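Local atomic coordinates of prophage Pfl 6 Cro (Pseudomonas fluorescens, PDB entry 2PIJ), a protein that probably acts as a prophage transcription regulator of the Cro family, binding operator DNA as a dimer through a helix-turn-helix. Residues M1-L6 / E41-E46; A21-N26 / V50-I55. All blocks are in the same frame, centred on the assembly; numbering follows the deposited sequence.

Interaction 1: M1-L6 / E41-E46; sequences MKKIPL and EITLYE. With SO4 (sulfate ion), chain E; SO4 (sulfate ion), chain F; SO4 (sulfate ion), chain C.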
# COMPACT_ATOMS: atom_id res chain seq x y z
N MSE B 1 -6.37 10.07 13.13
CA MSE B 1 -6.44 9.09 12.01
C MSE B 1 -6.38 7.63 12.49
O MSE B 1 -5.57 7.26 13.35
CB MSE B 1 -5.34 9.39 10.99
CG MSE B 1 -5.07 8.38 9.90
SE MSE B 1 -3.44 8.90 8.94
CE MSE B 1 -2.26 8.82 10.49
N LYS B 2 -7.25 6.80 11.92
CA LYS B 2 -7.22 5.37 12.16
C LYS B 2 -7.05 4.61 10.86
O LYS B 2 -7.68 4.95 9.86
CB LYS B 2 -8.49 4.90 12.87
CG LYS B 2 -8.47 5.13 14.33
CD LYS B 2 -9.01 3.91 15.08
CE LYS B 2 -8.20 3.73 16.39
NZ LYS B 2 -9.07 3.04 17.42
N LYS B 3 -6.22 3.57 10.87
CA LYS B 3 -6.12 2.71 9.73
C LYS B 3 -6.44 1.26 10.09
O LYS B 3 -5.96 0.73 11.07
CB LYS B 3 -4.74 2.81 9.06
CG LYS B 3 -4.25 4.24 8.80
CD LYS B 3 -2.90 4.16 8.16
CE LYS B 3 -2.03 5.34 8.45
NZ LYS B 3 -0.84 5.24 7.58
N ILE B 4 -7.16 0.59 9.20
CA ILE B 4 -7.94 -0.57 9.52
C ILE B 4 -8.10 -1.45 8.26
O ILE B 4 -8.49 -0.95 7.16
CB ILE B 4 -9.34 -0.10 10.15
CG1 ILE B 4 -9.22 0.08 11.66
CG2 ILE B 4 -10.44 -1.09 9.94
CD1 ILE B 4 -9.14 1.52 12.14
N PRO B 5 -7.77 -2.74 8.39
CA PRO B 5 -8.03 -3.59 7.24
C PRO B 5 -9.53 -3.64 6.87
O PRO B 5 -10.40 -3.47 7.74
CB PRO B 5 -7.58 -4.97 7.69
CG PRO B 5 -7.00 -4.79 9.09
CD PRO B 5 -7.25 -3.45 9.57
N LEU B 6 -9.81 -3.83 5.59
CA LEU B 6 -11.16 -3.78 5.02
C LEU B 6 -12.17 -4.66 5.71
O LEU B 6 -13.27 -4.17 6.07
CB LEU B 6 -11.13 -4.09 3.50
CG LEU B 6 -12.51 -4.16 2.80
CD1 LEU B 6 -13.26 -2.81 2.91
CD2 LEU B 6 -12.32 -4.51 1.34
N GLU B 41 -6.60 -1.51 2.87
CA GLU B 41 -6.50 -0.82 4.13
C GLU B 41 -7.38 0.43 4.06
O GLU B 41 -7.37 1.21 3.10
CB GLU B 41 -5.04 -0.47 4.42
CG GLU B 41 -4.83 0.31 5.75
CD GLU B 41 -3.52 1.02 5.78
OE1 GLU B 41 -3.36 2.06 5.09
OE2 GLU B 41 -2.64 0.58 6.54
N ILE B 42 -8.20 0.58 5.08
CA ILE B 42 -9.05 1.73 5.16
C ILE B 42 -8.46 2.77 6.17
O ILE B 42 -8.14 2.45 7.31
CB ILE B 42 -10.51 1.33 5.58
CG1 ILE B 42 -11.12 0.32 4.57
CG2 ILE B 42 -11.37 2.59 5.77
CD1 ILE B 42 -11.34 0.84 3.15
N THR B 43 -8.37 4.01 5.72
CA THR B 43 -7.96 5.13 6.57
C THR B 43 -9.13 6.09 6.88
O THR B 43 -9.78 6.60 5.97
CB THR B 43 -6.78 5.90 5.97
OG1 THR B 43 -5.71 4.98 5.68
CG2 THR B 43 -6.24 6.89 6.96
N LEU B 44 -9.33 6.34 8.17
CA LEU B 44 -10.41 7.19 8.75
C LEU B 44 -9.85 8.47 9.35
O LEU B 44 -9.10 8.42 10.31
CB LEU B 44 -11.13 6.44 9.85
CG LEU B 44 -11.92 5.17 9.50
CD1 LEU B 44 -12.50 5.20 8.10
CD2 LEU B 44 -11.05 3.99 9.65
N TYR B 45 -10.18 9.61 8.77
CA TYR B 45 -9.69 10.89 9.28
C TYR B 45 -10.68 11.52 10.21
O TYR B 45 -11.88 11.26 10.11
CB TYR B 45 -9.38 11.85 8.13
CG TYR B 45 -8.29 11.30 7.25
CD1 TYR B 45 -6.94 11.49 7.61
CD2 TYR B 45 -8.59 10.57 6.09
CE1 TYR B 45 -5.92 10.99 6.84
CE2 TYR B 45 -7.55 10.07 5.30
CZ TYR B 45 -6.23 10.28 5.69
OH TYR B 45 -5.18 9.80 4.90
N GLU B 46 -10.13 12.38 11.09
CA GLU B 46 -10.89 13.14 12.06
C GLU B 46 -11.73 14.20 11.34
O GLU B 46 -12.78 14.57 11.84
CB GLU B 46 -9.99 13.76 13.14
CG GLU B 46 -9.21 12.73 13.97
CD GLU B 46 -8.82 13.24 15.36
OE1 GLU B 46 -8.13 14.28 15.44
OE2 GLU B 46 -9.19 12.59 16.36
S SO4 E . -6.66 13.59 11.07
O1 SO4 E . -7.57 14.47 10.31
O2 SO4 E . -7.34 12.33 11.34
O3 SO4 E . -5.41 13.36 10.33
O4 SO4 E . -6.35 14.26 12.34
S SO4 F . -4.16 3.00 14.66
O1 SO4 F . -4.40 4.30 15.33
O2 SO4 F . -5.10 2.00 15.20
O3 SO4 F . -4.35 3.10 13.21
O4 SO4 F . -2.78 2.55 14.87
S SO4 C . 1.93 2.22 9.00
O1 SO4 C . 1.02 3.32 9.34
O2 SO4 C . 1.20 0.97 8.79
O3 SO4 C . 2.61 2.56 7.74
O4 SO4 C . 2.89 2.00 10.08
O HOH W 1 -1.74 4.13 4.93

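Interaction 2: A21-N26 / V50-I55; sequences AALGVN and VEANEI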
# COMPACT_ATOMS: atom_id res chain seq x y z
N ALA B 21 -20.03 4.80 -0.68
CA ALA B 21 -20.39 6.21 -0.77
C ALA B 21 -19.26 7.11 -0.26
O ALA B 21 -18.98 8.16 -0.87
CB ALA B 21 -21.76 6.51 -0.06
N ALA B 22 -18.63 6.76 0.85
CA ALA B 22 -17.54 7.61 1.39
C ALA B 22 -16.24 7.56 0.54
O ALA B 22 -15.45 8.52 0.52
CB ALA B 22 -17.27 7.29 2.82
N LEU B 23 -16.03 6.47 -0.18
CA LEU B 23 -14.90 6.40 -1.10
C LEU B 23 -15.20 6.96 -2.52
O LEU B 23 -14.25 7.24 -3.28
CB LEU B 23 -14.39 4.98 -1.20
CG LEU B 23 -13.74 4.41 0.07
CD1 LEU B 23 -13.54 2.90 -0.25
CD2 LEU B 23 -12.44 5.17 0.56
N GLY B 24 -16.49 7.15 -2.83
CA GLY B 24 -16.96 7.54 -4.16
C GLY B 24 -16.67 6.41 -5.15
O GLY B 24 -16.25 6.68 -6.30
N VAL B 25 -16.84 5.17 -4.71
CA VAL B 25 -16.74 4.01 -5.60
C VAL B 25 -18.04 3.19 -5.80
O VAL B 25 -19.02 3.29 -5.02
CB VAL B 25 -15.62 3.01 -5.23
CG1 VAL B 25 -14.28 3.72 -5.07
CG2 VAL B 25 -15.96 2.20 -3.98
N ASN B 26 -18.00 2.36 -6.84
CA ASN B 26 -19.06 1.41 -7.17
C ASN B 26 -19.10 0.41 -6.05
O ASN B 26 -18.08 -0.19 -5.72
CB ASN B 26 -18.77 0.67 -8.46
CG ASN B 26 -19.97 -0.15 -8.98
OD1 ASN B 26 -20.67 -0.83 -8.22
ND2 ASN B 26 -20.22 -0.05 -10.30
N VAL B 50 -12.48 9.58 4.26
CA VAL B 50 -12.18 8.15 4.33
C VAL B 50 -11.39 7.85 3.08
O VAL B 50 -11.77 8.28 2.00
CB VAL B 50 -13.42 7.23 4.49
CG1 VAL B 50 -13.02 5.73 4.36
CG2 VAL B 50 -14.14 7.49 5.81
N GLU B 51 -10.25 7.16 3.25
CA GLU B 51 -9.47 6.74 2.10
C GLU B 51 -9.26 5.23 2.09
O GLU B 51 -9.38 4.55 3.12
CB GLU B 51 -8.11 7.43 2.02
CG GLU B 51 -8.20 8.94 1.89
CD GLU B 51 -6.86 9.58 1.71
OE1 GLU B 51 -5.91 9.21 2.42
OE2 GLU B 51 -6.81 10.54 0.93
N ALA B 52 -8.92 4.72 0.93
CA ALA B 52 -8.70 3.26 0.78
C ALA B 52 -7.44 3.10 -0.10
O ALA B 52 -7.27 3.83 -1.09
CB ALA B 52 -9.93 2.50 0.21
N ASN B 53 -6.67 2.05 0.20
CA ASN B 53 -5.40 1.73 -0.48
C ASN B 53 -5.23 0.23 -0.46
O ASN B 53 -5.48 -0.44 0.56
CB ASN B 53 -4.19 2.37 0.28
CG ASN B 53 -4.16 3.87 0.15
OD1 ASN B 53 -3.83 4.39 -0.93
ND2 ASN B 53 -4.39 4.57 1.26
N GLU B 54 -4.78 -0.31 -1.55
CA GLU B 54 -4.34 -1.68 -1.62
C GLU B 54 -2.84 -1.66 -1.32
O GLU B 54 -2.09 -0.83 -1.94
CB GLU B 54 -4.59 -2.20 -3.02
CG GLU B 54 -4.27 -3.69 -3.23
CD GLU B 54 -4.88 -4.22 -4.53
OE1 GLU B 54 -4.88 -3.50 -5.56
OE2 GLU B 54 -5.37 -5.38 -4.53
N ILE B 55 -2.41 -2.50 -0.39
CA ILE B 55 -0.98 -2.72 -0.12
C ILE B 55 -0.50 -3.99 -0.83
O ILE B 55 -0.90 -5.12 -0.51
CB ILE B 55 -0.64 -2.88 1.42
CG1 ILE B 55 -1.31 -1.86 2.33
CG2 ILE B 55 0.83 -2.82 1.67
CD1 ILE B 55 -1.50 -0.32 1.85
O HOH W 2 -14.16 10.68 2.03

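Interaction 1: M1-L6 / E41-E46
Strands 2-5 and 41-44 run antiparallel, their N-to-C directions 156° apart and their axes 4.4 Å from each other at closest. Four backbone hydrogen bonds join two hydrogen-bonded pairs: K2 with L44, where L44 N donates to K2 O at 2.7 Å, and I4 with I42, where I42 N reaches I4 O at 2.6 Å and the return bond from I4 N to I42 O is more bent (133° at the hydrogen). K3-T43 and P5-E41 are the non-hydrogen-bonded pairs.

On the face carrying K3, E41 and T43, the lysine chain lies alongside T43, with CG 3.5 Å from T43 OG1, and slants across the E41 carboxylate. A water bridges the charges, accepting from K3 NZ and donating to E41 OE1, while NZ also holds a sulfate. M1, a selenomethionine, has CG trans to N (chi1 169°), which lays its chain beside Y45, and a bend at chi3 turns the methyl aside. Its CG presses on T43 CG2 at a tight 3.5 Å, and the selenium settles 3.9 Å from Y45 CE1, an oblique Met-aromatic contact. A second sulfate is gripped through O2 by M1 N and E46 N, with O3 in plane at the Y45 ring edge.

The other face is mostly apolar, K2 apart: the I4 and L44 side chains cross at about a right angle, I4 CD1 4.0 Å from L44 CD2, and L6 CD1 meets I42 CD1, with Y9 of helix 6-12 packing on I4, I42 and L44. This antiparallel pairing joins an edge strand to the central strand of the three-stranded sheet in the alpha+beta Cro fold.

Interaction 2: A21-N26 / V50-I55
L23 and V50 meet through carbon: the leucine methyl CD2 lies 3.9 Å from V50 CG1. This apolar packing makes up most of the contact. With CG beside its backbone N (chi1 -67°) and the chain extended beyond (chi2 171°), L23 carries its forked end out to strand 50-55, although its CB starts neither toward nor away. CD2 rests against the strand backbone, 3.5 Å from V50 O and equally far from E51 C, while CD1 comes 3.7 Å from A52 CB, so the fork spans V50 to A52. A22 adds a lighter touch, its CB facing V50 CB at 4.2 Å. I42, from the middle strand, packs against both V50 and A52 beside this patch.

The last turn of helix 16-23 is thereby laid on the sheet. Helices 16-23 and 27-35 form the helix-turn-helix expected of a Cro protein, and the turn between them is part of 21-26. G24, with positive phi, is the C-prime residue of a Schellman motif closing the first helix, and N26 is the N-cap of the second.

Polar contact between the segments passes through one water. It donates to A22 O at 2.9 Å and accepts from V50 N at 3.0 Å, tying a carbonyl at the helix end to the start of the strand. Farther along, A52 to I55 pair antiparallel with a strand of the second subunit, and V25 packs on P59 of that subunit.

The two contacts share one sheet, with strand 40-44 of interaction 1 lying between strand 2-5 and strand 50-58 of interaction 2; their centres are about 10 Å apart. Four links join them directly. E41 N lies 2.8 Å from N53 O, probably a backbone hydrogen bond, and Y45 OH lies 2.7 Å from E51 OE1, probably another. On the apolar face, L44 CD1 packs 3.6 Å from V50 CG2, and I42 CD1 sits 3.7 Å from A52 CB. Helix 6-12 packs on this face through Y9, while helix 16-23 reaches both contacts, touching I42 and L6 through L19 and V50 and A52 through L23; strand 50-58 carries the sheet across to the second subunit.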